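Local coordinates for protein halotolerant alpha-type carbonic anhydrase (dCA II) (PDB 1Y7W) that catalyses the reversible hydration of carbon dioxide to bicarbonate as a zinc-dependent, salt-tolerant algal enzyme, at residues Y23-H28 with L231-C236; S52-N57 with G282-Y287; N76-D81 with D86-T91; E191-D196 with T204-D209. All blocks are in the same frame, centred on the assembly; numbering follows the deposited sequence.

Contact 1 of 4, residues Y23-H28 with L231-C236. With ACY (acetic acid), chain E.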
loop_
_atom_site.group_PDB
_atom_site.type_symbol
_atom_site.label_atom_id
_atom_site.label_comp_id
_atom_site.label_asym_id
_atom_site.label_seq_id
_atom_site.Cartn_x
_atom_site.Cartn_y
_atom_site.Cartn_z
ATOM N N TYR A 23 -10.420 -12.432 10.042
ATOM C CA TYR A 23 -10.042 -13.079 8.794
ATOM C C TYR A 23 -8.547 -13.414 8.695
ATOM O O TYR A 23 -7.754 -12.944 9.485
ATOM C CB TYR A 23 -10.429 -12.148 7.637
ATOM C CG TYR A 23 -9.615 -10.882 7.624
ATOM C CD1 TYR A 23 -8.393 -10.827 6.958
ATOM C CD2 TYR A 23 -10.028 -9.743 8.353
ATOM C CE1 TYR A 23 -7.603 -9.686 7.018
ATOM C CE2 TYR A 23 -9.252 -8.610 8.415
ATOM C CZ TYR A 23 -8.036 -8.586 7.743
ATOM O OH TYR A 23 -7.228 -7.497 7.772
ATOM N N ASP A 24 -8.171 -14.216 7.697
ATOM C CA ASP A 24 -6.762 -14.534 7.510
ATOM C C ASP A 24 -6.510 -14.695 6.003
ATOM O O ASP A 24 -7.416 -14.520 5.184
ATOM C CB ASP A 24 -6.354 -15.800 8.259
ATOM C CG ASP A 24 -7.085 -17.036 7.781
ATOM O OD1 ASP A 24 -7.154 -17.323 6.565
ATOM O OD2 ASP A 24 -7.604 -17.745 8.666
ATOM N N TYR A 25 -5.264 -14.985 5.669
ATOM C CA TYR A 25 -4.857 -15.103 4.273
ATOM C C TYR A 25 -4.653 -16.502 3.785
ATOM O O TYR A 25 -4.073 -16.721 2.693
ATOM C CB TYR A 25 -3.572 -14.307 4.037
ATOM C CG TYR A 25 -3.829 -12.822 4.086
ATOM C CD1 TYR A 25 -3.728 -12.109 5.291
ATOM C CD2 TYR A 25 -4.127 -12.125 2.923
ATOM C CE1 TYR A 25 -3.903 -10.705 5.312
ATOM C CE2 TYR A 25 -4.308 -10.727 2.932
ATOM C CZ TYR A 25 -4.185 -10.035 4.116
ATOM O OH TYR A 25 -4.269 -8.641 4.076
ATOM N N MET A 26 -5.144 -17.477 4.543
ATOM C CA MET A 26 -4.957 -18.849 4.105
ATOM C C MET A 26 -5.523 -19.108 2.713
ATOM O O MET A 26 -4.937 -19.856 1.945
ATOM C CB MET A 26 -5.537 -19.835 5.118
ATOM C CG MET A 26 -5.219 -21.277 4.760
ATOM S SD MET A 26 -5.912 -22.495 5.893
ATOM C CE MET A 26 -7.429 -23.045 4.859
ATOM N N GLN A 27 -6.647 -18.480 2.364
ATOM C CA GLN A 27 -7.208 -18.679 1.046
ATOM C C GLN A 27 -7.116 -17.413 0.228
ATOM O O GLN A 27 -7.845 -17.257 -0.752
ATOM C CB GLN A 27 -8.681 -19.096 1.134
ATOM C CG GLN A 27 -8.861 -20.463 1.795
ATOM C CD GLN A 27 -10.300 -20.857 1.808
ATOM O OE1 GLN A 27 -11.033 -20.675 0.819
ATOM N NE2 GLN A 27 -10.739 -21.356 2.937
ATOM N N HIS A 28 -6.215 -16.533 0.634
ATOM C CA HIS A 28 -6.011 -15.254 -0.052
ATOM C C HIS A 28 -7.322 -14.507 -0.271
ATOM O O HIS A 28 -7.524 -13.844 -1.283
ATOM C CB HIS A 28 -5.269 -15.482 -1.373
ATOM C CG HIS A 28 -3.927 -16.103 -1.154
ATOM N ND1 HIS A 28 -2.834 -15.384 -0.691
ATOM C CD2 HIS A 28 -3.553 -17.408 -1.157
ATOM C CE1 HIS A 28 -1.842 -16.231 -0.420
ATOM N NE2 HIS A 28 -2.259 -17.462 -0.687
ATOM N N LEU A 231 -10.453 -1.252 -0.727
ATOM C CA LEU A 231 -9.466 -1.683 0.273
ATOM C C LEU A 231 -9.222 -3.169 -0.113
ATOM O O LEU A 231 -10.157 -3.861 -0.587
ATOM C CB LEU A 231 -10.037 -1.694 1.710
ATOM C CG LEU A 231 -10.434 -0.288 2.176
ATOM C CD1 LEU A 231 -11.120 -0.324 3.532
ATOM C CD2 LEU A 231 -9.183 0.512 2.253
ATOM N N THR A 232 -8.012 -3.671 0.145
ATOM C CA THR A 232 -7.740 -5.094 -0.175
ATOM C C THR A 232 -7.828 -5.972 1.095
ATOM O O THR A 232 -7.404 -7.109 1.098
ATOM C CB THR A 232 -6.362 -5.264 -0.866
ATOM O OG1 THR A 232 -5.338 -4.862 0.049
ATOM C CG2 THR A 232 -6.283 -4.416 -2.156
ATOM N N THR A 233 -8.379 -5.414 2.187
ATOM C CA THR A 233 -8.611 -6.144 3.408
ATOM C C THR A 233 -10.065 -5.872 3.756
ATOM O O THR A 233 -10.614 -4.829 3.324
ATOM C CB THR A 233 -7.776 -5.603 4.618
ATOM O OG1 THR A 233 -7.990 -4.188 4.766
ATOM C CG2 THR A 233 -6.256 -5.855 4.390
ATOM N N PRO A 234 -10.713 -6.789 4.498
ATOM C CA PRO A 234 -12.135 -6.517 4.855
ATOM C C PRO A 234 -12.197 -5.170 5.644
ATOM O O PRO A 234 -11.289 -4.910 6.415
ATOM C CB PRO A 234 -12.490 -7.690 5.751
ATOM C CG PRO A 234 -11.701 -8.885 5.106
ATOM C CD PRO A 234 -10.336 -8.211 4.801
ATOM N N GLY A 235 -13.273 -4.371 5.547
ATOM C CA GLY A 235 -14.478 -4.686 4.774
ATOM C C GLY A 235 -14.473 -4.466 3.255
ATOM O O GLY A 235 -15.546 -4.394 2.676
ATOM N N CYS A 236 -13.291 -4.324 2.616
ATOM C CA CYS A 236 -13.195 -4.170 1.164
ATOM C C CYS A 236 -13.956 -2.957 0.629
ATOM O O CYS A 236 -14.439 -2.979 -0.483
ATOM C CB CYS A 236 -13.762 -5.411 0.486
ATOM S SG CYS A 236 -12.975 -6.947 1.073
HETATM C C ACY E . -5.291 -0.865 1.152
HETATM O O ACY E . -3.999 -0.964 0.964
HETATM O OXT ACY E . -6.074 -1.802 0.957
HETATM C CH3 ACY E . -5.755 0.486 1.656
HETATM O O HOH W 1 -4.798 -7.681 1.706
#
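The Tyr23 ring carries Pro234 on one face. Pro234 CD lies 3.6 Å from the centroid of the Tyr23 ring and only 4° off the ring normal, a CH-pi contact over the middle of the face. Pro234 CG widens the cover at 3.8 Å from Tyr23 CD2. Trp32 meets the same tyrosine edge-to-face and also touches the proline. With chi1 at 67°, Tyr23 CG stands between its backbone N and carbonyl carbon, which turns the ring toward the proline. Its hydroxyl then ends beside Thr233.

The Tyr25 ring has a water at its edge, in plane. Tyr25 OH donates to this water at 2.6 Å, and the water donates in turn to Thr232 O at 2.7 Å. The methyl Thr233 CG2 comes obliquely to Tyr25 OH, at 3.4 Å. Within residues 23-28, Asp24 OD1 accepts the backbone N-H of Met26 in an Asx turn, and a type I turn follows from Tyr25 to His28.

Thr232 N donates to OXT of a bound acetic acid molecule at 2.8 Å; the acid probably comes from the crystallisation liquor. The side chain of Thr233 is about 6 Å from the zinc. Thr232, the residue before it, pairs through OG1 with Glu137, and the acid sits beside this pair. A hydrogen-bonded Thr-Glu pair near the metal is a hallmark of the alpha-carbonic anhydrase active site.

Contact 2 of 4, residues S52-N57 with G282-Y287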
loop_
_atom_site.group_PDB
_atom_site.type_symbol
_atom_site.label_atom_id
_atom_site.label_comp_id
_atom_site.label_asym_id
_atom_site.label_seq_id
_atom_site.Cartn_x
_atom_site.Cartn_y
_atom_site.Cartn_z
ATOM N N SER A 52 -10.416 -4.743 -5.357
ATOM C CA SER A 52 -8.966 -4.722 -5.565
ATOM C C SER A 52 -8.379 -5.900 -4.781
ATOM O O SER A 52 -8.954 -6.341 -3.745
ATOM C CB SER A 52 -8.347 -3.410 -5.055
ATOM O OG SER A 52 -8.838 -2.309 -5.817
ATOM N N PRO A 53 -7.191 -6.377 -5.198
ATOM C CA PRO A 53 -6.338 -5.926 -6.330
ATOM C C PRO A 53 -6.802 -6.467 -7.678
ATOM O O PRO A 53 -7.739 -7.223 -7.728
ATOM C CB PRO A 53 -4.935 -6.460 -5.968
ATOM C CG PRO A 53 -5.259 -7.754 -5.284
ATOM C CD PRO A 53 -6.552 -7.500 -4.472
ATOM N N ILE A 54 -6.062 -6.133 -8.744
ATOM C CA ILE A 54 -6.393 -6.588 -10.083
ATOM C C ILE A 54 -5.089 -6.785 -10.834
ATOM O O ILE A 54 -4.009 -6.398 -10.364
ATOM C CB ILE A 54 -7.227 -5.518 -10.894
ATOM C CG1 ILE A 54 -6.460 -4.186 -10.960
ATOM C CG2 ILE A 54 -8.597 -5.298 -10.231
ATOM C CD1 ILE A 54 -7.040 -3.159 -12.029
ATOM N N ASP A 55 -5.185 -7.437 -11.988
ATOM C CA ASP A 55 -4.027 -7.533 -12.859
ATOM C C ASP A 55 -3.927 -6.232 -13.697
ATOM O O ASP A 55 -4.929 -5.657 -14.134
ATOM C CB ASP A 55 -4.146 -8.712 -13.849
ATOM C CG ASP A 55 -2.986 -8.720 -14.829
ATOM O OD1 ASP A 55 -1.835 -8.759 -14.322
ATOM O OD2 ASP A 55 -3.206 -8.642 -16.073
ATOM N N ILE A 56 -2.716 -5.741 -13.916
ATOM C CA ILE A 56 -2.519 -4.531 -14.694
ATOM C C ILE A 56 -1.902 -5.023 -16.029
ATOM O O ILE A 56 -0.746 -5.408 -16.077
ATOM C CB ILE A 56 -1.502 -3.565 -14.021
ATOM C CG1 ILE A 56 -1.868 -3.279 -12.552
ATOM C CG2 ILE A 56 -1.441 -2.230 -14.798
ATOM C CD1 ILE A 56 -3.193 -2.629 -12.403
ATOM N N ASN A 57 -2.704 -5.004 -17.084
ATOM C CA ASN A 57 -2.265 -5.436 -18.402
ATOM C C ASN A 57 -1.866 -4.156 -19.103
ATOM O O ASN A 57 -2.716 -3.373 -19.552
ATOM C CB ASN A 57 -3.436 -6.123 -19.112
ATOM C CG ASN A 57 -3.058 -6.659 -20.460
ATOM O OD1 ASN A 57 -2.377 -6.006 -21.208
ATOM N ND2 ASN A 57 -3.532 -7.854 -20.781
ATOM N N GLY A 282 -14.348 -6.470 -14.230
ATOM C CA GLY A 282 -15.741 -6.110 -14.446
ATOM C C GLY A 282 -15.892 -5.127 -15.580
ATOM O O GLY A 282 -15.334 -5.319 -16.652
ATOM N N ASP A 283 -16.625 -4.040 -15.360
ATOM C CA ASP A 283 -16.756 -3.095 -16.477
ATOM C C ASP A 283 -15.782 -1.890 -16.382
ATOM O O ASP A 283 -15.863 -0.936 -17.191
ATOM C CB ASP A 283 -18.197 -2.643 -16.621
ATOM C CG ASP A 283 -18.680 -1.933 -15.434
ATOM O OD1 ASP A 283 -19.844 -1.421 -15.442
ATOM O OD2 ASP A 283 -17.900 -1.893 -14.470
ATOM N N ARG A 284 -14.839 -1.962 -15.442
ATOM C CA ARG A 284 -13.806 -0.930 -15.289
ATOM C C ARG A 284 -12.749 -0.982 -16.350
ATOM O O ARG A 284 -12.515 -2.067 -16.951
ATOM C CB ARG A 284 -13.081 -1.130 -13.959
ATOM C CG ARG A 284 -13.959 -0.940 -12.760
ATOM C CD ARG A 284 -13.231 -1.222 -11.432
ATOM N NE ARG A 284 -13.012 -2.684 -11.250
ATOM C CZ ARG A 284 -12.352 -3.221 -10.236
ATOM N NH1 ARG A 284 -11.816 -2.444 -9.303
ATOM N NH2 ARG A 284 -12.252 -4.549 -10.120
ATOM N N GLU A 285 -12.107 0.156 -16.606
ATOM C CA GLU A 285 -10.930 0.196 -17.489
ATOM C C GLU A 285 -9.819 0.642 -16.546
ATOM O O GLU A 285 -10.106 1.078 -15.429
ATOM C CB GLU A 285 -11.036 1.214 -18.633
ATOM C CG GLU A 285 -12.131 0.935 -19.647
ATOM C CD GLU A 285 -11.848 -0.268 -20.525
ATOM O OE1 GLU A 285 -10.702 -0.795 -20.477
ATOM O OE2 GLU A 285 -12.781 -0.695 -21.277
ATOM N N VAL A 286 -8.565 0.499 -16.971
ATOM C CA VAL A 286 -7.419 0.905 -16.142
ATOM C C VAL A 286 -6.746 1.919 -17.050
ATOM O O VAL A 286 -6.688 1.718 -18.246
ATOM C CB VAL A 286 -6.518 -0.308 -15.824
ATOM C CG1 VAL A 286 -5.347 0.114 -14.864
ATOM C CG2 VAL A 286 -7.365 -1.402 -15.107
ATOM N N TYR A 287 -6.202 2.987 -16.474
ATOM C CA TYR A 287 -5.628 4.078 -17.275
ATOM C C TYR A 287 -4.137 4.238 -17.036
ATOM O O TYR A 287 -3.654 3.915 -15.969
ATOM C CB TYR A 287 -6.417 5.371 -16.932
ATOM C CG TYR A 287 -7.906 5.151 -17.047
ATOM C CD1 TYR A 287 -8.642 4.614 -15.987
ATOM C CD2 TYR A 287 -8.569 5.412 -18.250
ATOM C CE1 TYR A 287 -10.002 4.342 -16.113
ATOM C CE2 TYR A 287 -9.922 5.136 -18.395
ATOM C CZ TYR A 287 -10.628 4.612 -17.336
ATOM O OH TYR A 287 -11.958 4.446 -17.464
#
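Val286, Ile54 and Arg284 bury the most surface here. Ile54 lies between the other two. Its two branches part: CD1 goes to the valine and CG2 to the arginine. Ile54 CD1 meets Val286 CG2 at 3.6 Å, where the two side chains run antiparallel alongside one another. Chi1 of Ile54 is 57°, with CG1 between the backbone N and carbonyl carbon, and this sends the long branch toward Val286. Ile56 CD1 adds a looser touch on the other valine methyl, 4.3 Å from Val286 CG1.

Ile54 CG2 approaches the Arg284 guanidinium obliquely, 3.7 Å from NH2. The contact is apolar on the isoleucine side. The charged end is gripped by backbone carbonyls instead: NH1 by Asp228 O, NH2 by Asp280 O and Gln51 O, and NE by Leu281 O. These four bonds hold the buried group in place and use four of its five N-H groups.

Strand 224-229 underlies both segments, with Tyr227 against Ile54 and Arg284, and Ala225 against Ile56 and Val286. Ile56 belongs to strand 55-56, which runs parallel to strand 139-140. Just past Val286, strand 287-289 joins the edge of the large mixed sheet beside strand 224-229.

Contact 3 of 4, residues N76-D81 with D86-T91. With NA (sodium ion), chain C.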
loop_
_atom_site.group_PDB
_atom_site.type_symbol
_atom_site.label_atom_id
_atom_site.label_comp_id
_atom_site.label_asym_id
_atom_site.label_seq_id
_atom_site.Cartn_x
_atom_site.Cartn_y
_atom_site.Cartn_z
ATOM N N ASN A 76 2.844 16.397 -6.096
ATOM C CA ASN A 76 3.310 17.511 -5.292
ATOM C C ASN A 76 4.480 17.130 -4.362
ATOM O O ASN A 76 5.486 16.598 -4.878
ATOM C CB ASN A 76 2.106 18.091 -4.582
ATOM C CG ASN A 76 1.165 18.792 -5.573
ATOM O OD1 ASN A 76 1.620 19.223 -6.630
ATOM N ND2 ASN A 76 -0.087 18.925 -5.240
ATOM N N GLY A 77 4.315 17.336 -3.051
ATOM C CA GLY A 77 5.378 17.063 -2.094
ATOM C C GLY A 77 5.892 15.641 -2.079
ATOM O O GLY A 77 7.025 15.443 -1.641
ATOM N N LEU A 78 5.089 14.646 -2.497
ATOM C CA LEU A 78 5.607 13.262 -2.529
ATOM C C LEU A 78 6.723 13.111 -3.545
ATOM O O LEU A 78 7.596 12.282 -3.370
ATOM C CB LEU A 78 4.492 12.268 -2.904
ATOM C CG LEU A 78 3.308 12.287 -1.954
ATOM C CD1 LEU A 78 2.204 11.351 -2.515
ATOM C CD2 LEU A 78 3.709 11.900 -0.574
ATOM N N ASN A 79 6.705 13.908 -4.609
ATOM C CA ASN A 79 7.731 13.784 -5.647
ATOM C C ASN A 79 8.781 14.891 -5.687
ATOM O O ASN A 79 9.348 15.182 -6.740
ATOM C CB ASN A 79 7.051 13.644 -7.030
ATOM C CG ASN A 79 7.983 13.099 -8.083
ATOM O OD1 ASN A 79 8.779 12.219 -7.822
ATOM N ND2 ASN A 79 7.876 13.621 -9.299
ATOM N N VAL A 80 8.995 15.519 -4.543
ATOM C CA VAL A 80 10.018 16.551 -4.386
ATOM C C VAL A 80 10.877 16.076 -3.214
ATOM O O VAL A 80 10.342 15.731 -2.138
ATOM C CB VAL A 80 9.387 17.977 -4.081
ATOM C CG1 VAL A 80 10.509 19.034 -3.835
ATOM C CG2 VAL A 80 8.541 18.421 -5.254
ATOM N N ASP A 81 12.194 16.012 -3.460
ATOM C CA ASP A 81 13.203 15.606 -2.455
ATOM C C ASP A 81 12.772 16.193 -1.118
ATOM O O ASP A 81 12.563 17.411 -0.998
ATOM C CB ASP A 81 14.554 16.208 -2.839
ATOM C CG ASP A 81 15.710 15.757 -1.930
ATOM O OD1 ASP A 81 15.538 15.392 -0.781
ATOM O OD2 ASP A 81 16.841 15.820 -2.409
ATOM N N ASP A 86 9.480 22.300 -0.586
ATOM C CA ASP A 86 8.166 21.727 -0.863
ATOM C C ASP A 86 8.237 20.228 -1.060
ATOM O O ASP A 86 7.468 19.671 -1.858
ATOM C CB ASP A 86 7.524 22.394 -2.077
ATOM C CG ASP A 86 8.521 22.781 -3.078
ATOM O OD1 ASP A 86 9.539 22.046 -3.157
ATOM O OD2 ASP A 86 8.299 23.831 -3.756
ATOM N N GLY A 87 9.171 19.602 -0.351
ATOM C CA GLY A 87 9.350 18.147 -0.433
ATOM C C GLY A 87 8.902 17.580 0.896
ATOM O O GLY A 87 9.172 18.153 1.951
ATOM N N ILE A 88 8.199 16.445 0.864
ATOM C CA ILE A 88 7.673 15.854 2.080
ATOM C C ILE A 88 8.610 14.866 2.760
ATOM O O ILE A 88 9.177 13.961 2.104
ATOM C CB ILE A 88 6.302 15.111 1.774
ATOM C CG1 ILE A 88 5.197 16.161 1.505
ATOM C CG2 ILE A 88 5.874 14.256 2.989
ATOM C CD1 ILE A 88 3.783 15.588 1.229
ATOM N N THR A 89 8.764 15.024 4.075
ATOM C CA THR A 89 9.539 14.054 4.860
ATOM C C THR A 89 8.579 13.514 5.891
ATOM O O THR A 89 7.949 14.276 6.608
ATOM C CB THR A 89 10.710 14.692 5.608
ATOM O OG1 THR A 89 11.623 15.239 4.638
ATOM C CG2 THR A 89 11.422 13.580 6.468
ATOM N N LEU A 90 8.458 12.189 5.987
ATOM C CA LEU A 90 7.573 11.573 6.977
ATOM C C LEU A 90 8.360 11.663 8.285
ATOM O O LEU A 90 9.439 11.100 8.407
ATOM C CB LEU A 90 7.331 10.113 6.590
ATOM C CG LEU A 90 6.679 9.978 5.201
ATOM C CD1 LEU A 90 6.338 8.514 5.021
ATOM C CD2 LEU A 90 5.420 10.836 5.086
ATOM N N THR A 91 7.788 12.354 9.259
ATOM C CA THR A 91 8.481 12.569 10.517
ATOM C C THR A 91 7.863 11.850 11.724
ATOM O O THR A 91 6.674 11.532 11.717
ATOM C CB THR A 91 8.565 14.094 10.798
ATOM O OG1 THR A 91 7.294 14.553 11.239
ATOM C CG2 THR A 91 8.972 14.847 9.549
HETATM NA NA NA C . 11.017 19.149 3.097
HETATM O O HOH W 2 9.632 13.647 -0.496
HETATM O O HOH W 3 10.563 18.000 4.908
HETATM O O HOH W 4 9.505 20.723 3.680
#
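Ile88 CG1 sits anti to its own carbonyl carbon, chi1 -72°, and chi2 of -178° extends the chain so that the branch runs along the Gly77 peptide. Ile88 CG1 is 3.7 Å from Gly77 C, and Ile88 CD1 reaches on to Leu78 CD2 at 4.1 Å. The two side chains run alongside in the same direction. An alanine in place of Ile88 is likely to open a gap over the Gly77 peptide and leave Leu78 without this neighbour.

The backbones are tied by Ile88 N to Gly77 O, 2.9 Å. The N-H approaches from above the carbonyl plane, 36° out of it. Two glycines permit the close approach: a side chain on Gly77 would run into Ile88, and one on Gly87 into the carbonyls of Val80 and Asp81. Gly87 CA points a hydrogen almost straight at Asp81 O, 3.3 Å away. The Val80 side chain packs over the Asp86 carbonyl, and its CG1 comes 3.2 Å from Asp86 OD1. A water bridges Val80 O and Ile88 O.

The fold of the loop presents Gly87 O to the sodium ion, which it binds at 2.4 Å. One of the waters on the ion also bonds to Thr89 OG1. Three main-chain carbonyls, of Gly82, Gln84 and Gly87, and two waters thus form the sodium site of this loop.

Contact 4 of 4, residues E191-D196 with T204-D209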
loop_
_atom_site.group_PDB
_atom_site.type_symbol
_atom_site.label_atom_id
_atom_site.label_comp_id
_atom_site.label_asym_id
_atom_site.label_seq_id
_atom_site.Cartn_x
_atom_site.Cartn_y
_atom_site.Cartn_z
ATOM N N GLU A 191 16.630 -4.831 13.224
ATOM C CA GLU A 191 17.453 -5.921 13.684
ATOM C C GLU A 191 18.333 -5.437 14.836
ATOM O O GLU A 191 18.615 -6.189 15.772
ATOM C CB GLU A 191 18.242 -6.476 12.494
ATOM C CG GLU A 191 17.289 -7.237 11.520
ATOM C CD GLU A 191 18.016 -8.076 10.460
ATOM O OE1 GLU A 191 17.328 -8.894 9.773
ATOM O OE2 GLU A 191 19.255 -7.919 10.310
ATOM N N GLY A 192 18.693 -4.158 14.786
ATOM C CA GLY A 192 19.501 -3.570 15.820
ATOM C C GLY A 192 18.734 -3.445 17.122
ATOM O O GLY A 192 19.293 -3.746 18.168
ATOM N N LYS A 193 17.475 -2.996 17.088
ATOM C CA LYS A 193 16.652 -2.854 18.303
ATOM C C LYS A 193 16.254 -4.219 18.903
ATOM O O LYS A 193 16.050 -4.375 20.124
ATOM C CB LYS A 193 15.380 -2.018 17.993
ATOM C CG LYS A 193 15.685 -0.533 17.743
ATOM C CD LYS A 193 14.433 0.273 17.427
ATOM C CE LYS A 193 14.769 1.777 17.196
ATOM N NZ LYS A 193 13.846 2.688 18.012
ATOM N N ILE A 194 16.122 -5.218 18.050
ATOM C CA ILE A 194 15.800 -6.561 18.556
ATOM C C ILE A 194 17.066 -7.050 19.272
ATOM O O ILE A 194 16.997 -7.647 20.340
ATOM C CB ILE A 194 15.477 -7.525 17.406
ATOM C CG1 ILE A 194 14.170 -7.091 16.719
ATOM C CG2 ILE A 194 15.390 -8.988 17.942
ATOM C CD1 ILE A 194 12.921 -7.287 17.560
ATOM N N GLY A 195 18.216 -6.772 18.676
ATOM C CA GLY A 195 19.484 -7.175 19.255
ATOM C C GLY A 195 19.847 -6.525 20.567
ATOM O O GLY A 195 20.437 -7.186 21.432
ATOM N N ASP A 196 19.523 -5.253 20.768
ATOM C CA ASP A 196 19.886 -4.636 22.028
ATOM C C ASP A 196 18.730 -4.596 23.004
ATOM O O ASP A 196 18.795 -3.923 24.016
ATOM C CB ASP A 196 20.486 -3.226 21.836
ATOM C CG ASP A 196 19.567 -2.278 21.059
ATOM O OD1 ASP A 196 18.327 -2.425 21.142
ATOM O OD2 ASP A 196 20.095 -1.371 20.388
ATOM N N THR A 204 4.308 -2.499 18.783
ATOM C CA THR A 204 3.766 -1.609 17.784
ATOM C C THR A 204 4.284 -0.191 18.030
ATOM O O THR A 204 4.712 0.123 19.141
ATOM C CB THR A 204 2.212 -1.629 17.775
ATOM O OG1 THR A 204 1.694 -1.306 19.074
ATOM C CG2 THR A 204 1.690 -2.999 17.329
ATOM N N GLY A 205 4.321 0.631 16.981
ATOM C CA GLY A 205 4.768 2.013 17.139
ATOM C C GLY A 205 6.207 2.220 17.574
ATOM O O GLY A 205 6.506 3.141 18.335
ATOM N N VAL A 206 7.095 1.365 17.082
ATOM C CA VAL A 206 8.525 1.391 17.365
ATOM C C VAL A 206 9.177 2.521 16.537
ATOM O O VAL A 206 9.040 2.579 15.328
ATOM C CB VAL A 206 9.132 0.000 16.960
ATOM C CG1 VAL A 206 10.694 -0.026 17.042
ATOM C CG2 VAL A 206 8.455 -1.084 17.846
ATOM N N SER A 207 9.907 3.421 17.181
ATOM C CA SER A 207 10.517 4.534 16.442
ATOM C C SER A 207 11.552 4.175 15.425
ATOM O O SER A 207 12.409 3.351 15.686
ATOM C CB SER A 207 11.136 5.526 17.427
ATOM O OG SER A 207 10.072 6.097 18.175
ATOM N N ILE A 208 11.464 4.789 14.246
ATOM C CA ILE A 208 12.457 4.582 13.244
ATOM C C ILE A 208 12.782 5.988 12.688
ATOM O O ILE A 208 12.097 6.950 13.042
ATOM C CB ILE A 208 11.972 3.638 12.131
ATOM C CG1 ILE A 208 10.641 4.131 11.590
ATOM C CG2 ILE A 208 11.918 2.198 12.656
ATOM C CD1 ILE A 208 10.249 3.472 10.238
ATOM N N ASP A 209 13.818 6.084 11.872
ATOM C CA ASP A 209 14.280 7.347 11.324
ATOM C C ASP A 209 13.264 7.969 10.384
ATOM O O ASP A 209 12.423 7.266 9.811
ATOM C CB ASP A 209 15.571 7.187 10.502
ATOM C CG ASP A 209 16.777 6.779 11.328
ATOM O OD1 ASP A 209 16.781 6.964 12.548
ATOM O OD2 ASP A 209 17.736 6.274 10.710
#
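Lys193, near the end of helix 181-195, and Val206, on strand 206-207, are the closest backbone pair, with their CA atoms 9.2 Å apart. The space between them is crossed by the lysine side chain. Lys193 CG is anti to its carbonyl carbon, and the next two torsions are fully extended, so the chain runs straight out to the strand. It bends only at the last torsion, chi4 -131°, and this turns the ammonium group onto the Ser207 carbonyl.

Lys193 NZ donates to Ser207 O at 2.8 Å. The donor is tilted 25° from the carbonyl plane, and the angle at the oxygen is 134°. Lys193 CE also lies close to this oxygen, at 3.2 Å. Further back, Lys193 CD, two atoms short of the tip, meets the end of Val206 at CG1, 3.8 Å away. The lysine thus uses its methylene chain against the valine and its charge against the next residue's carbonyl. A methionine in place of Lys193 would probably leave Ser207 O without its charged donor.

Strand 206-207 is an outer strand of a small antiparallel sheet. Gly205 and Val206 both face Val95 in a G1 beta bulge. Gln189 of the helix makes a second tie to the segment: Asp209 N donates to Gln189 OE1.

Within these two segments the ammonium group meets a neutral carbonyl. The bond is therefore a charge-dipole one, and it links the helix to the strand at the protein surface.

Contacts 1 and 2 cross along the chain, since their segments alternate. Their centres are 18 Å apart, and they touch where Thr232 CG2 packs on Ser52 O, 3.7 Å away. Strand 224-229 ends shortly before residues 231-236 and also lies under contact 2. Contacts 3 and 4 lie, in sequence, within the spans of both contacts 1 and 2. Their centres are 24 Å apart, and their nearest atoms about 5 Å. Contact 3 lies across the chain's centre from contact 1, as contact 4 does from contact 2. Contacts 1 and 2 bring N-terminal residues against later parts of the chain, contact 2 close to its C-terminus. Contact 3 organises the sodium-binding loop, and contact 4 joins helix 181-195 to strand 206-207.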